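Probable glutathione S-transferase GSTU1 (Oryza sativa, PDB 1OYJ) catalyses the conjugation of reduced glutathione to a wide range of hydrophobic electrophiles, releasing a halide anion where the electrophile carries one. Local coordinates at residues A[113-118]-A[138-143]; A[120-125]-A[131-136]; A[44-49]-A[54-59]; A[68-73]-A[166-171]. One frame throughout, in Å; residues are numbered along the deposited sequence.

Two glutathione molecules divide the four contacts into pairs. Contacts 3 and 4, with centres about 17 Å apart, touch the tripeptide in the N-terminal domain: residues 54-59 bind its cysteinyl part, Glu68 and Ser69 its glutamyl end, and Pro57 CG packs on Ser69 CB at 4.0 Å. Contacts 1 and 2, with centres about 11 Å apart, follow one another along helices 97-124 and 127-148 and hold the second glutathione, tied to Cys118. Contact 4 connects the two halves, since it joins the domains and touches contact 1 where Leu115 CG meets Leu169 CD1 at 4.0 Å. The centres of contacts 1 and 3 are about 27 Å apart.

Contact 1. Residues A[113-118]-A[138-143]; sequences RKLYDC and AEILRT. With GSH (glutathione), chain O.
In the all-helical C-terminal domain, Ile140 of helix 127-148 reaches across to Lys114, Leu115 and Cys118 of helix 97-124, beside a second glutathione. The short helical segments run antiparallel, at 156°, and their axes come no closer than 10.6 Å. Ile140 spans much of this wide gap with its two branches. Its CD1 lies 3.9 Å from Lys114 CB and also reaches Cys118 SG, whereas CG2, anti to the backbone N, turns to Leu115 CD2 at 4.1 Å. The side chains of Leu115 and Ile140 lie alongside, pointing opposite ways, and Tyr179 and Phe172 also pack on Leu115. This pair of long helices is a basic element of the glutathione transferase C-terminal domain; here its groove carries a mixed disulfide, with Cys118 SG bonded to glutathione SG2 at 2.2 Å. Ile140 CD1 is also 3.7 Å from the tripeptide's O2. Lys114 contributes its methylene base to the apolar packing, then leads away: the chain bends at CB-CG (chi2 -73°) and runs straight from there to the ligand. Its ammonium group donates to two acceptors, the glutamyl amide oxygen OE1 at 2.9 Å from NZ and the glycine carboxylate O31 at 2.6 Å from NZ. With a methionine in its place, the glycine carboxylate would probably lose its charged mate and the tripeptide be freer to turn about the disulfide. The preceding Arg113 is directed elsewhere, forming a salt bridge with Asp109 and a long, weak ion pair with Glu68 of the second subunit.

Contact 2. Residues A[120-125]-A[131-136]; sequences SRLWRL and AAAGRE. With GSH (glutathione), chain O.
Leu122 and Ala133 form the tight side of this contact. Leu122 CD2 rests directly on the Ala133-Gly134 peptide of helix 127-148, 3.4 Å from both Ala133 C and Gly134 N, and comes within 3.7 Å of Ala133 CB. The CA atoms of Leu122 and Ala133 are 6.0 Å apart, and behind the leucine lie Tyr179 and Cys182 of helix 176-183. Ala133 CB, directed at the facing helix, also meets the CB of Arg121 and, at 4.0 Å, Leu125 CD1. These segments flank the turn of an antiparallel helical hairpin, in which helix 97-124 ends and helix 127-148 leads back at 165°; their axes are 8.7 Å apart, and Gln130 in the same hairpin bonds to Leu122 O through NE2. Leu125 has already left helical geometry and forms an exposed margin of the packing. Toward the ligand the contact becomes polar and looser. Arg121 extends from CG to NE and carries its guanidinium past the apolar patch, where Glu136 OE2 lies near the plane at its edge. The resulting salt bridge is long, 3.9 Å from NH1 to OE2. The disulfide sulfur SG2 of the second glutathione lies over one guanidinium face, offset toward the rim and 3.4 Å from NH1. Glu136 runs extended beyond CG alongside the cysteinyl part of the tripeptide, with OE2 3.4 Å from CB2. Both charged side chains are partly exposed.

Contact 3. Residues A[44-49]-A[54-59]; sequences DLLLRS and RKIPVL. With GSH (glutathione), chain N.
Leu46 is the first residue of helix 44-49 to meet the 54-59 segment, and it does so with both methyls. Its CG stands anti to the backbone N (chi1 164°), which swings CD1 against Lys55 O at 3.5 Å and Val58 CG2, and CD2 against Ile56 CG2 at 3.8 Å. Leu47 follows at the rim, where CD2 lies across Arg54 CG at 3.8 Å. At the end of the helix Ser49 offers CB to Val58 CG1, while its OG donates back to Leu45 O, 2.7 Å away and from above the carbonyl plane. Ile56 precedes the cis-Pro57 of the thioredoxin-like domain and binds glutathione with its backbone: N donates to the tripeptide's O2 at 2.8 Å (162°), and N2 returns a bond to Ile56 O at 2.8 Å. Its CD1 packs on ligand CB2 at 3.6 Å. Cut back to alanine, this residue would probably leave Leu46 CD2 without its methyl neighbour and open a gap beside the ligand's cysteinyl carbon. The division of labour implies that apolar methyls seat this segment on the helix while main-chain N-H and C=O groups recognise the cysteinyl residue.

Contact 4. Residues A[68-73]-A[166-171]; sequences ESLVIL and DVALVP. With GSH (glutathione), chain N.
No flat group meets another between Leu70 and Leu73 and their partners Ala168 and Val167, which touch through methyl carbons; the carboxylates engaged at the ligand are those of Glu68 and of glutathione. The contact is an interface between the thioredoxin-like N-terminal domain, through helix 69-79, and helix 164-169 of the helical C-terminal domain. Glu68, at the N-cap position, bends its chain at CB-CG (chi2 -67°) and takes a bond on OE1 from ligand N1 at 2.6 Å. The ligand's glutamyl carboxylate is gripped by Ser69: Ser69 N donates to glutathione O11 at 3.1 Å from above the carboxylate plane, with a weaker branch to O12, and Ser69 OG donates to O12 at 2.7 Å. Sitting at the first turn of helix 69-79, this anion is probably favoured by the helix dipole. Arg20 ties both sides together, bonding to Ser69 OG through NH1 and to Ala168 O through NE. Leu70, in the first turn, and Leu73, about one turn further on, carry the domain packing without hydrogen bonds across it. Leu70 CD2 lies 4.0 Å from Ala168 CB. Leu73 crosses Val167 at a slant, its CD1 4.0 Å from Val167 CG1 and 4.5 Å from Ala168 N.

Contact 1. Residues A[113-118]-A[138-143]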
# COMPACT_ATOMS: atom_id res chain seq x y z
N ARG A 113 1.86 -6.57 -3.49
CA ARG A 113 0.72 -7.44 -3.61
C ARG A 113 1.07 -8.79 -4.17
O ARG A 113 0.29 -9.69 -3.93
CB ARG A 113 -0.39 -6.85 -4.51
CG ARG A 113 -1.15 -5.66 -3.97
CD ARG A 113 -2.12 -4.89 -4.99
NE ARG A 113 -2.88 -3.92 -4.17
CZ ARG A 113 -3.95 -4.26 -3.42
NH1 ARG A 113 -4.51 -3.39 -2.60
NH2 ARG A 113 -4.49 -5.48 -3.53
N LYS A 114 2.16 -8.94 -4.95
CA LYS A 114 2.36 -10.16 -5.68
C LYS A 114 3.56 -11.07 -5.24
O LYS A 114 3.42 -12.30 -5.11
CB LYS A 114 2.53 -9.79 -7.18
CG LYS A 114 1.23 -9.12 -7.81
CD LYS A 114 0.04 -10.13 -8.04
CE LYS A 114 -1.23 -9.42 -8.47
NZ LYS A 114 -2.44 -10.32 -8.76
N LEU A 115 4.71 -10.45 -4.97
CA LEU A 115 5.97 -11.19 -4.91
C LEU A 115 6.01 -12.09 -3.67
O LEU A 115 6.19 -13.31 -3.74
CB LEU A 115 7.15 -10.23 -4.97
CG LEU A 115 7.76 -9.89 -6.32
CD1 LEU A 115 8.43 -11.14 -6.91
CD2 LEU A 115 6.70 -9.45 -7.28
N TYR A 116 5.89 -11.48 -2.54
CA TYR A 116 6.02 -12.25 -1.33
C TYR A 116 5.01 -13.37 -1.25
O TYR A 116 5.38 -14.52 -1.06
CB TYR A 116 5.88 -11.36 -0.16
CG TYR A 116 5.92 -12.08 1.15
CD1 TYR A 116 7.10 -12.53 1.64
CD2 TYR A 116 4.80 -12.22 1.92
CE1 TYR A 116 7.18 -13.14 2.84
CE2 TYR A 116 4.87 -12.83 3.18
CZ TYR A 116 6.09 -13.29 3.61
OH TYR A 116 6.26 -13.93 4.84
N ASP A 117 3.75 -13.06 -1.43
CA ASP A 117 2.72 -14.07 -1.27
C ASP A 117 2.77 -15.13 -2.36
O ASP A 117 2.59 -16.34 -2.11
CB ASP A 117 1.30 -13.45 -1.30
CG ASP A 117 1.01 -12.47 -0.12
OD1 ASP A 117 1.22 -12.83 1.06
OD2 ASP A 117 0.61 -11.29 -0.33
N CYS A 118 2.96 -14.69 -3.59
CA CYS A 118 2.91 -15.60 -4.67
C CYS A 118 4.14 -16.44 -4.69
O CYS A 118 4.10 -17.60 -5.07
CB CYS A 118 2.66 -14.89 -5.98
SG CYS A 118 1.16 -13.81 -5.85
N ALA A 138 5.64 -16.95 -13.13
CA ALA A 138 6.23 -16.55 -14.41
C ALA A 138 5.49 -15.37 -15.04
O ALA A 138 6.14 -14.52 -15.64
CB ALA A 138 6.24 -17.64 -15.36
N GLU A 139 4.15 -15.38 -14.99
CA GLU A 139 3.35 -14.36 -15.58
C GLU A 139 3.52 -13.05 -14.81
O GLU A 139 3.54 -12.03 -15.43
CB GLU A 139 1.86 -14.81 -15.66
CG GLU A 139 1.01 -13.94 -16.46
CD GLU A 139 1.42 -13.88 -17.93
OE1 GLU A 139 2.16 -14.79 -18.45
OE2 GLU A 139 0.98 -12.84 -18.51
N ILE A 140 3.60 -13.10 -13.48
CA ILE A 140 3.91 -11.89 -12.67
C ILE A 140 5.29 -11.25 -13.17
O ILE A 140 5.40 -10.03 -13.43
CB ILE A 140 4.01 -12.31 -11.24
CG1 ILE A 140 2.60 -12.42 -10.73
CG2 ILE A 140 4.73 -11.22 -10.38
CD1 ILE A 140 2.49 -12.94 -9.43
N LEU A 141 6.26 -12.10 -13.39
CA LEU A 141 7.55 -11.61 -13.85
C LEU A 141 7.42 -11.05 -15.28
O LEU A 141 8.05 -10.04 -15.61
CB LEU A 141 8.58 -12.71 -13.79
CG LEU A 141 8.79 -13.28 -12.34
CD1 LEU A 141 9.84 -14.43 -12.41
CD2 LEU A 141 9.31 -12.17 -11.50
N ARG A 142 6.58 -11.67 -16.09
CA ARG A 142 6.37 -11.14 -17.45
C ARG A 142 5.66 -9.80 -17.40
O ARG A 142 5.94 -8.90 -18.22
CB ARG A 142 5.55 -12.13 -18.31
CG ARG A 142 6.30 -13.28 -18.93
CD ARG A 142 5.38 -14.21 -19.76
NE ARG A 142 5.89 -15.56 -19.90
CZ ARG A 142 5.35 -16.63 -19.32
NH1 ARG A 142 4.28 -16.53 -18.51
NH2 ARG A 142 5.89 -17.81 -19.53
N THR A 143 4.79 -9.63 -16.43
CA THR A 143 4.08 -8.37 -16.22
C THR A 143 5.05 -7.24 -15.78
O THR A 143 5.02 -6.13 -16.38
CB THR A 143 2.96 -8.53 -15.13
OG1 THR A 143 2.01 -9.47 -15.61
CG2 THR A 143 2.24 -7.22 -14.89
N1 GSH O . -7.41 -11.45 -4.22
CA1 GSH O . -6.40 -12.50 -4.26
C1 GSH O . -7.12 -13.82 -4.43
O11 GSH O . -6.96 -14.74 -3.64
O12 GSH O . -7.90 -13.98 -5.35
CB1 GSH O . -5.38 -12.18 -5.41
CG1 GSH O . -4.23 -13.20 -5.47
CD1 GSH O . -3.05 -12.96 -6.44
OE1 GSH O . -2.38 -11.95 -6.37
N2 GSH O . -2.76 -13.97 -7.28
CA2 GSH O . -1.51 -14.10 -8.02
C2 GSH O . -1.74 -14.02 -9.50
O2 GSH O . -0.85 -14.40 -10.30
CB2 GSH O . -0.80 -15.39 -7.64
SG2 GSH O . -0.37 -15.33 -5.90
N3 GSH O . -2.95 -13.48 -9.81
CA3 GSH O . -3.30 -13.14 -11.18
C3 GSH O . -2.49 -12.02 -11.82
O31 GSH O . -1.81 -11.24 -11.06
O32 GSH O . -2.53 -11.90 -13.09

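Contact 2. Residues A[120-125]-A[131-136]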
# COMPACT_ATOMS: atom_id res chain seq x y z
N SER A 120 5.74 -17.40 -1.93
CA SER A 120 5.69 -18.34 -0.85
C SER A 120 4.92 -19.63 -1.25
O SER A 120 5.27 -20.74 -0.79
CB SER A 120 4.97 -17.75 0.37
OG SER A 120 5.74 -16.67 0.89
N ARG A 121 3.92 -19.49 -2.09
CA ARG A 121 3.20 -20.67 -2.56
C ARG A 121 4.12 -21.65 -3.23
O ARG A 121 3.82 -22.86 -3.21
CB ARG A 121 2.15 -20.28 -3.60
CG ARG A 121 1.11 -19.30 -2.98
CD ARG A 121 0.07 -18.82 -3.96
NE ARG A 121 -1.01 -18.09 -3.31
CZ ARG A 121 -2.13 -17.73 -3.94
NH1 ARG A 121 -2.30 -18.02 -5.24
NH2 ARG A 121 -3.09 -17.11 -3.27
N LEU A 122 5.22 -21.17 -3.83
CA LEU A 122 6.08 -22.09 -4.57
C LEU A 122 6.77 -23.07 -3.62
O LEU A 122 7.11 -24.21 -4.01
CB LEU A 122 7.12 -21.35 -5.37
CG LEU A 122 6.61 -20.33 -6.35
CD1 LEU A 122 7.73 -19.71 -7.12
CD2 LEU A 122 5.65 -20.93 -7.36
N TRP A 123 6.95 -22.69 -2.37
CA TRP A 123 7.57 -23.69 -1.51
C TRP A 123 6.65 -24.27 -0.50
O TRP A 123 7.07 -25.19 0.27
CB TRP A 123 8.87 -23.22 -0.83
CG TRP A 123 8.81 -21.92 -0.31
CD1 TRP A 123 8.37 -21.56 0.88
CD2 TRP A 123 9.21 -20.75 -0.98
NE1 TRP A 123 8.47 -20.21 1.03
CE2 TRP A 123 8.95 -19.68 -0.12
CE3 TRP A 123 9.74 -20.48 -2.23
CZ2 TRP A 123 9.19 -18.38 -0.45
CZ3 TRP A 123 10.01 -19.18 -2.56
CH2 TRP A 123 9.74 -18.15 -1.67
N ARG A 124 5.43 -23.73 -0.45
CA ARG A 124 4.39 -24.27 0.41
C ARG A 124 3.60 -25.37 -0.29
O ARG A 124 3.08 -26.27 0.34
CB ARG A 124 3.41 -23.21 0.79
CG ARG A 124 3.77 -22.36 1.96
CD ARG A 124 2.89 -21.06 2.13
NE ARG A 124 3.44 -20.21 3.19
CZ ARG A 124 2.74 -19.36 3.99
NH1 ARG A 124 3.38 -18.67 4.93
NH2 ARG A 124 1.42 -19.20 3.84
N LEU A 125 3.55 -25.33 -1.60
CA LEU A 125 2.79 -26.31 -2.34
C LEU A 125 3.72 -27.35 -2.95
O LEU A 125 4.93 -27.19 -2.87
CB LEU A 125 2.03 -25.60 -3.44
CG LEU A 125 1.09 -24.50 -2.94
CD1 LEU A 125 0.60 -23.79 -4.17
CD2 LEU A 125 -0.07 -25.06 -2.11
N ALA A 131 3.35 -26.37 -9.63
CA ALA A 131 3.53 -26.02 -11.01
C ALA A 131 2.57 -24.93 -11.43
O ALA A 131 2.95 -24.06 -12.21
CB ALA A 131 3.31 -27.22 -11.90
N ALA A 132 1.35 -24.97 -10.93
CA ALA A 132 0.37 -23.96 -11.28
C ALA A 132 0.80 -22.66 -10.63
O ALA A 132 0.75 -21.62 -11.26
CB ALA A 132 -1.07 -24.34 -10.85
N ALA A 133 1.25 -22.74 -9.39
CA ALA A 133 1.73 -21.52 -8.73
C ALA A 133 2.97 -20.97 -9.49
O ALA A 133 3.14 -19.74 -9.62
CB ALA A 133 2.03 -21.74 -7.30
N GLY A 134 3.78 -21.85 -10.03
CA GLY A 134 4.91 -21.48 -10.85
C GLY A 134 4.48 -20.72 -12.11
O GLY A 134 5.17 -19.79 -12.53
N ARG A 135 3.40 -21.16 -12.77
CA ARG A 135 2.95 -20.49 -13.93
C ARG A 135 2.47 -19.06 -13.62
O ARG A 135 2.65 -18.10 -14.44
CB ARG A 135 1.84 -21.28 -14.68
CG ARG A 135 2.38 -22.57 -15.36
CD ARG A 135 1.29 -23.33 -16.15
NE ARG A 135 0.31 -23.94 -15.27
CZ ARG A 135 0.28 -25.24 -15.01
NH1 ARG A 135 1.23 -25.98 -15.52
NH2 ARG A 135 -0.67 -25.80 -14.25
N GLU A 136 1.89 -18.89 -12.45
CA GLU A 136 1.37 -17.58 -12.11
C GLU A 136 2.60 -16.71 -11.80
O GLU A 136 2.59 -15.56 -12.15
CB GLU A 136 0.42 -17.61 -10.88
CG GLU A 136 -0.92 -18.34 -11.13
CD GLU A 136 -2.06 -17.85 -10.25
OE1 GLU A 136 -2.99 -17.16 -10.78
OE2 GLU A 136 -2.04 -18.22 -9.09
N1 GSH O . -7.41 -11.45 -4.22
CA1 GSH O . -6.40 -12.50 -4.26
C1 GSH O . -7.12 -13.82 -4.43
O11 GSH O . -6.96 -14.74 -3.64
O12 GSH O . -7.90 -13.98 -5.35
CB1 GSH O . -5.38 -12.18 -5.41
CG1 GSH O . -4.23 -13.20 -5.47
CD1 GSH O . -3.05 -12.96 -6.44
OE1 GSH O . -2.38 -11.95 -6.37
N2 GSH O . -2.76 -13.97 -7.28
CA2 GSH O . -1.51 -14.10 -8.02
C2 GSH O . -1.74 -14.02 -9.50
O2 GSH O . -0.85 -14.40 -10.30
CB2 GSH O . -0.80 -15.39 -7.64
SG2 GSH O . -0.37 -15.33 -5.90
N3 GSH O . -2.95 -13.48 -9.81
CA3 GSH O . -3.30 -13.14 -11.18
C3 GSH O . -2.49 -12.02 -11.82
O31 GSH O . -1.81 -11.24 -11.06
O32 GSH O . -2.53 -11.90 -13.09

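Contact 3. Residues A[44-49]-A[54-59]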
# COMPACT_ATOMS: atom_id res chain seq x y z
N ASP A 44 11.12 -6.53 23.25
CA ASP A 44 10.18 -5.55 23.77
C ASP A 44 10.15 -4.27 22.85
O ASP A 44 9.11 -3.71 22.60
CB ASP A 44 10.52 -5.26 25.25
CG ASP A 44 9.59 -4.27 25.89
OD1 ASP A 44 8.34 -4.38 25.72
OD2 ASP A 44 10.01 -3.35 26.60
N LEU A 45 11.28 -3.84 22.33
CA LEU A 45 11.35 -2.61 21.54
C LEU A 45 10.57 -2.78 20.20
O LEU A 45 9.77 -1.99 19.85
CB LEU A 45 12.82 -2.16 21.35
CG LEU A 45 13.09 -0.99 20.40
CD1 LEU A 45 12.65 0.29 20.99
CD2 LEU A 45 14.57 -0.94 19.94
N LEU A 46 10.75 -3.90 19.51
CA LEU A 46 9.99 -4.09 18.34
C LEU A 46 8.46 -4.10 18.67
O LEU A 46 7.64 -3.42 18.03
CB LEU A 46 10.45 -5.38 17.66
CG LEU A 46 9.54 -5.98 16.61
CD1 LEU A 46 9.40 -5.09 15.48
CD2 LEU A 46 10.06 -7.31 16.17
N LEU A 47 8.08 -4.85 19.69
CA LEU A 47 6.67 -4.95 20.02
C LEU A 47 6.09 -3.61 20.39
O LEU A 47 4.88 -3.36 20.10
CB LEU A 47 6.46 -5.94 21.15
CG LEU A 47 6.80 -7.35 20.72
CD1 LEU A 47 6.68 -8.23 21.98
CD2 LEU A 47 5.92 -7.83 19.64
N ARG A 48 6.89 -2.76 21.03
CA ARG A 48 6.41 -1.40 21.33
C ARG A 48 6.39 -0.44 20.19
O ARG A 48 5.56 0.48 20.21
CB ARG A 48 7.32 -0.66 22.33
CG ARG A 48 7.12 -1.07 23.76
CD ARG A 48 7.92 -0.21 24.83
NE ARG A 48 9.38 -0.36 24.79
CZ ARG A 48 10.25 0.58 24.35
NH1 ARG A 48 9.80 1.76 23.90
NH2 ARG A 48 11.56 0.33 24.38
N SER A 49 7.36 -0.59 19.29
CA SER A 49 7.60 0.33 18.17
C SER A 49 6.64 0.08 17.07
O SER A 49 6.26 1.03 16.46
CB SER A 49 9.04 0.20 17.63
OG SER A 49 9.99 0.46 18.64
N ARG A 54 3.56 -5.71 14.60
CA ARG A 54 4.61 -6.51 15.25
C ARG A 54 5.51 -7.19 14.27
O ARG A 54 5.91 -8.33 14.48
CB ARG A 54 4.03 -7.54 16.23
CG ARG A 54 3.11 -6.85 17.29
CD ARG A 54 2.02 -7.67 17.84
NE ARG A 54 0.86 -7.85 16.96
CZ ARG A 54 0.64 -8.93 16.20
NH1 ARG A 54 1.53 -9.94 16.15
NH2 ARG A 54 -0.46 -9.00 15.46
N LYS A 55 5.76 -6.50 13.17
CA LYS A 55 6.61 -6.95 12.10
C LYS A 55 7.89 -6.12 11.86
O LYS A 55 7.98 -4.97 12.24
CB LYS A 55 5.81 -6.90 10.79
CG LYS A 55 4.84 -8.06 10.67
CD LYS A 55 3.90 -7.91 9.53
CE LYS A 55 2.97 -9.12 9.37
NZ LYS A 55 2.34 -9.01 8.02
N ILE A 56 8.90 -6.73 11.21
CA ILE A 56 10.02 -5.91 10.82
C ILE A 56 9.81 -5.68 9.36
O ILE A 56 9.06 -6.41 8.77
CB ILE A 56 11.40 -6.57 11.19
CG1 ILE A 56 11.50 -7.94 10.55
CG2 ILE A 56 11.51 -6.68 12.69
CD1 ILE A 56 11.73 -7.85 8.95
N PRO A 57 10.43 -4.68 8.73
CA PRO A 57 11.31 -3.71 9.32
C PRO A 57 10.65 -2.55 10.00
O PRO A 57 9.50 -2.17 9.76
CB PRO A 57 12.05 -3.16 8.10
CG PRO A 57 11.05 -3.23 6.98
CD PRO A 57 10.39 -4.54 7.27
N VAL A 58 11.40 -2.02 10.96
CA VAL A 58 11.01 -0.85 11.66
C VAL A 58 12.16 0.04 11.66
O VAL A 58 13.28 -0.34 12.13
CB VAL A 58 10.60 -1.13 13.21
CG1 VAL A 58 10.22 0.21 13.88
CG2 VAL A 58 9.46 -2.05 13.26
N LEU A 59 11.91 1.26 11.26
CA LEU A 59 12.94 2.26 11.27
C LEU A 59 12.69 3.21 12.39
O LEU A 59 11.59 3.69 12.49
CB LEU A 59 12.87 3.14 10.04
CG LEU A 59 13.99 4.19 10.06
CD1 LEU A 59 15.28 3.42 9.76
CD2 LEU A 59 13.84 5.22 8.98
N1 GSH N . 4.03 -5.10 4.84
CA1 GSH N . 5.33 -5.41 5.32
C1 GSH N . 6.45 -4.49 5.04
O11 GSH N . 7.38 -4.14 5.74
O12 GSH N . 6.41 -4.06 3.90
CB1 GSH N . 5.68 -6.82 5.76
CG1 GSH N . 7.01 -7.02 6.50
CD1 GSH N . 7.11 -8.47 6.94
OE1 GSH N . 6.44 -9.30 6.35
N2 GSH N . 7.96 -8.81 7.91
CA2 GSH N . 8.09 -10.18 8.36
C2 GSH N . 7.69 -10.15 9.84
O2 GSH N . 8.27 -9.34 10.54
CB2 GSH N . 9.55 -10.59 8.17
SG2 GSH N . 9.95 -10.81 6.39
N3 GSH N . 6.63 -10.79 10.33
CA3 GSH N . 6.95 -11.41 11.64
C3 GSH N . 6.52 -12.82 12.03
O31 GSH N . 6.05 -13.07 13.19
O32 GSH N . 6.69 -13.74 11.24

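Contact 4. Residues A[68-73]-A[166-171]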
# COMPACT_ATOMS: atom_id res chain seq x y z
N GLU A 68 6.32 -0.39 7.86
CA GLU A 68 5.85 -0.75 6.54
C GLU A 68 6.91 -0.24 5.57
O GLU A 68 7.11 0.93 5.44
CB GLU A 68 4.45 -0.22 6.21
CG GLU A 68 3.35 -0.98 7.03
CD GLU A 68 3.21 -2.44 6.65
OE1 GLU A 68 3.18 -2.75 5.39
OE2 GLU A 68 3.11 -3.31 7.57
N SER A 69 7.59 -1.18 4.95
CA SER A 69 8.74 -0.87 4.10
C SER A 69 8.48 0.23 3.10
O SER A 69 9.29 1.17 2.94
CB SER A 69 9.31 -2.15 3.49
OG SER A 69 8.42 -2.82 2.69
N LEU A 70 7.35 0.22 2.43
CA LEU A 70 7.17 1.25 1.37
C LEU A 70 6.93 2.65 1.97
O LEU A 70 7.26 3.68 1.36
CB LEU A 70 6.01 0.88 0.43
CG LEU A 70 6.20 -0.29 -0.51
CD1 LEU A 70 5.03 -0.48 -1.52
CD2 LEU A 70 7.45 -0.15 -1.29
N VAL A 71 6.39 2.65 3.17
CA VAL A 71 6.19 3.85 3.94
C VAL A 71 7.59 4.40 4.37
O VAL A 71 7.85 5.60 4.23
CB VAL A 71 5.20 3.61 5.18
CG1 VAL A 71 5.14 4.91 6.07
CG2 VAL A 71 3.82 3.25 4.71
N ILE A 72 8.48 3.51 4.86
CA ILE A 72 9.82 3.88 5.27
C ILE A 72 10.58 4.45 4.03
O ILE A 72 11.19 5.49 4.12
CB ILE A 72 10.61 2.63 5.87
CG1 ILE A 72 10.02 2.16 7.23
CG2 ILE A 72 12.02 2.96 5.96
CD1 ILE A 72 10.27 0.72 7.54
N LEU A 73 10.46 3.79 2.88
CA LEU A 73 11.10 4.31 1.66
C LEU A 73 10.64 5.76 1.33
O LEU A 73 11.47 6.65 1.10
CB LEU A 73 10.84 3.45 0.49
CG LEU A 73 11.36 2.05 0.46
CD1 LEU A 73 11.31 1.52 -0.98
CD2 LEU A 73 12.73 1.98 1.00
N ASP A 166 12.50 0.17 -8.36
CA ASP A 166 13.67 -0.67 -8.42
C ASP A 166 14.01 -1.19 -7.00
O ASP A 166 14.26 -2.35 -6.81
CB ASP A 166 14.85 0.01 -8.95
CG ASP A 166 14.65 0.54 -10.38
OD1 ASP A 166 14.60 -0.26 -11.35
OD2 ASP A 166 14.61 1.78 -10.55
N VAL A 167 14.02 -0.29 -6.05
CA VAL A 167 14.28 -0.65 -4.68
C VAL A 167 13.26 -1.57 -4.12
O VAL A 167 13.60 -2.56 -3.44
CB VAL A 167 14.59 0.59 -3.84
CG1 VAL A 167 14.84 0.17 -2.38
CG2 VAL A 167 15.87 1.25 -4.32
N ALA A 168 11.99 -1.34 -4.38
CA ALA A 168 10.95 -2.25 -3.89
C ALA A 168 11.11 -3.68 -4.41
O ALA A 168 10.79 -4.62 -3.71
CB ALA A 168 9.60 -1.75 -4.27
N LEU A 169 11.54 -3.83 -5.67
CA LEU A 169 11.53 -5.16 -6.29
C LEU A 169 12.89 -5.88 -6.10
O LEU A 169 12.96 -7.11 -6.04
CB LEU A 169 11.32 -4.99 -7.81
CG LEU A 169 11.27 -6.30 -8.64
CD1 LEU A 169 10.28 -7.28 -8.10
CD2 LEU A 169 10.95 -5.99 -10.08
N VAL A 170 13.97 -5.09 -6.02
CA VAL A 170 15.32 -5.74 -6.14
C VAL A 170 15.65 -6.83 -5.13
O VAL A 170 16.27 -7.81 -5.51
CB VAL A 170 16.44 -4.76 -6.28
CG1 VAL A 170 16.69 -4.02 -5.05
CG2 VAL A 170 17.73 -5.41 -6.86
N PRO A 171 15.20 -6.73 -3.88
CA PRO A 171 15.48 -7.84 -2.97
C PRO A 171 14.93 -9.18 -3.42
O PRO A 171 15.55 -10.22 -3.17
CB PRO A 171 14.91 -7.38 -1.63
CG PRO A 171 14.85 -5.83 -1.77
CD PRO A 171 14.51 -5.61 -3.21
N1 GSH N . 4.03 -5.10 4.84
CA1 GSH N . 5.33 -5.41 5.32
C1 GSH N . 6.45 -4.49 5.04
O11 GSH N . 7.38 -4.14 5.74
O12 GSH N . 6.41 -4.06 3.90
CB1 GSH N . 5.68 -6.82 5.76
CG1 GSH N . 7.01 -7.02 6.50
CD1 GSH N . 7.11 -8.47 6.94
OE1 GSH N . 6.44 -9.30 6.35
N2 GSH N . 7.96 -8.81 7.91
CA2 GSH N . 8.09 -10.18 8.36
C2 GSH N . 7.69 -10.15 9.84
O2 GSH N . 8.27 -9.34 10.54
CB2 GSH N . 9.55 -10.59 8.17
SG2 GSH N . 9.95 -10.81 6.39
N3 GSH N . 6.63 -10.79 10.33
CA3 GSH N . 6.95 -11.41 11.64
C3 GSH N . 6.52 -12.82 12.03
O31 GSH N . 6.05 -13.07 13.19
O32 GSH N . 6.69 -13.74 11.24